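Local coordinates for protein type III effector HopA1 (Pseudomonas syringae pv. tomato str. DC3000, PDB 4RSX) that is the C-terminal part of a HopA1-family effector from a plant pathogen, probably delivered into host cells by type III secretion to interfere with host signalling, at residues 69-72 against 73-77. Numbering follows the deposited sequence.
Sequences QDHD and SVRNK
Asp70 and Ser73 meet as an N-cap and its third following residue, opening the short helix 71-75 that leaves edge strand 64-68, and they illustrate how a brief helix is tied off at both ends. From Asp70 CB, 3.6 Å from Ser73 OG, the side chain runs through CG, 3.4 Å from the same oxygen and anti to the backbone N (chi1 172°), swinging the carboxylate over the first helical turn. There Asp70 OD2 takes two bonds from one residue: Ser73 N reaches it at 3.0 Å from well above the carboxylate plane, and Ser73 OG donates to it across a very short 2.5 Å. Tyr85 of helix 82-88 touches both side chains. The backbone then closes its first turns through Val74 N to Asp70 O and Arg75 N to His71 O. On the exposed flank, Arg75 extends its guanidinium past the His71 ring, its plane turned 61° from it, and makes a long salt bridge from NH2 to Asp72 OD1 (3.9 Å). A Schellman motif at Lys77 ends the helix, with Lys77 N bonded to Val74 O. One residue earlier, the Asn76 amide folds back, and its ND2 donates to Asp72 O at 2.9 Å.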
loop_
_atom_site.group_PDB
_atom_site.type_symbol
_atom_site.label_atom_id
_atom_site.label_comp_id
_atom_site.label_asym_id
_atom_site.label_seq_id
_atom_site.Cartn_x
_atom_site.Cartn_y
_atom_site.Cartn_z
ATOM N N GLN A 69 9.109 -10.932 4.316
ATOM C CA GLN A 69 8.464 -11.295 3.058
ATOM C C GLN A 69 9.483 -11.661 1.982
ATOM O O GLN A 69 9.124 -11.849 0.821
ATOM C CB GLN A 69 7.557 -10.168 2.548
ATOM C CG GLN A 69 6.232 -10.039 3.294
ATOM C CD GLN A 69 5.180 -9.255 2.504
ATOM O OE1 GLN A 69 4.014 -9.180 2.902
ATOM N NE2 GLN A 69 5.590 -8.674 1.381
ATOM N N ASP A 70 10.752 -11.731 2.374
ATOM C CA ASP A 70 11.829 -12.211 1.508
ATOM C C ASP A 70 11.421 -13.513 0.789
ATOM O O ASP A 70 11.053 -14.491 1.449
ATOM C CB ASP A 70 13.086 -12.437 2.367
ATOM C CG ASP A 70 14.207 -13.112 1.608
ATOM O OD1 ASP A 70 14.576 -12.629 0.518
ATOM O OD2 ASP A 70 14.714 -14.143 2.105
ATOM N N HIS A 71 11.470 -13.524 -0.547
ATOM C CA HIS A 71 10.975 -14.673 -1.327
ATOM C C HIS A 71 11.692 -15.984 -1.004
ATOM O O HIS A 71 11.048 -17.028 -0.842
ATOM C CB HIS A 71 11.044 -14.396 -2.837
ATOM C CG HIS A 71 10.724 -15.589 -3.697
ATOM N ND1 HIS A 71 9.471 -16.169 -3.742
ATOM C CD2 HIS A 71 11.496 -16.304 -4.556
ATOM C CE1 HIS A 71 9.487 -17.190 -4.584
ATOM N NE2 HIS A 71 10.704 -17.295 -5.089
ATOM N N ASP A 72 13.021 -15.926 -0.924
ATOM C CA ASP A 72 13.837 -17.098 -0.607
ATOM C C ASP A 72 13.463 -17.688 0.756
ATOM O O ASP A 72 13.292 -18.911 0.885
ATOM C CB ASP A 72 15.326 -16.726 -0.636
ATOM C CG ASP A 72 16.248 -17.948 -0.657
ATOM O OD1 ASP A 72 15.843 -19.056 -0.221
ATOM O OD2 ASP A 72 17.403 -17.789 -1.111
ATOM N N SER A 73 13.334 -16.821 1.763
ATOM C CA SER A 73 12.923 -17.248 3.107
ATOM C C SER A 73 11.542 -17.881 3.075
ATOM O O SER A 73 11.340 -18.965 3.629
ATOM C CB SER A 73 12.907 -16.068 4.089
ATOM O OG SER A 73 14.161 -15.422 4.156
ATOM N N VAL A 74 10.596 -17.197 2.429
ATOM C CA VAL A 74 9.217 -17.677 2.338
ATOM C C VAL A 74 9.099 -19.073 1.731
ATOM O O VAL A 74 8.555 -19.977 2.367
ATOM C CB VAL A 74 8.297 -16.697 1.559
ATOM C CG1 VAL A 74 6.912 -17.314 1.372
ATOM C CG2 VAL A 74 8.182 -15.364 2.296
ATOM N N ARG A 75 9.604 -19.258 0.515
ATOM C CA ARG A 75 9.424 -20.538 -0.185
ATOM C C ARG A 75 10.095 -21.702 0.545
ATOM O O ARG A 75 9.657 -22.854 0.430
ATOM C CB ARG A 75 9.920 -20.455 -1.632
ATOM C CG ARG A 75 11.416 -20.262 -1.731
ATOM C CD ARG A 75 11.945 -20.489 -3.128
ATOM N NE ARG A 75 13.393 -20.305 -3.129
ATOM C CZ ARG A 75 14.121 -19.993 -4.196
ATOM N NH1 ARG A 75 13.550 -19.844 -5.388
ATOM N NH2 ARG A 75 15.433 -19.823 -4.067
ATOM N N ASN A 76 11.146 -21.398 1.304
ATOM C CA ASN A 76 11.844 -22.409 2.098
ATOM C C ASN A 76 11.251 -22.587 3.496
ATOM O O ASN A 76 11.799 -23.335 4.313
ATOM C CB ASN A 76 13.325 -22.057 2.232
ATOM C CG ASN A 76 14.125 -22.407 0.996
ATOM O OD1 ASN A 76 14.326 -23.587 0.688
ATOM N ND2 ASN A 76 14.615 -21.384 0.293
ATOM N N LYS A 77 10.149 -21.888 3.765
ATOM C CA LYS A 77 9.514 -21.899 5.086
ATOM C C LYS A 77 10.494 -21.506 6.195
ATOM O O LYS A 77 10.452 -22.056 7.300
ATOM C CB LYS A 77 8.874 -23.263 5.380
ATOM C CG LYS A 77 7.843 -23.701 4.350
ATOM C CD LYS A 77 7.392 -25.148 4.597
ATOM C CE LYS A 77 6.651 -25.731 3.391
ATOM N NZ LYS A 77 6.273 -27.160 3.616
#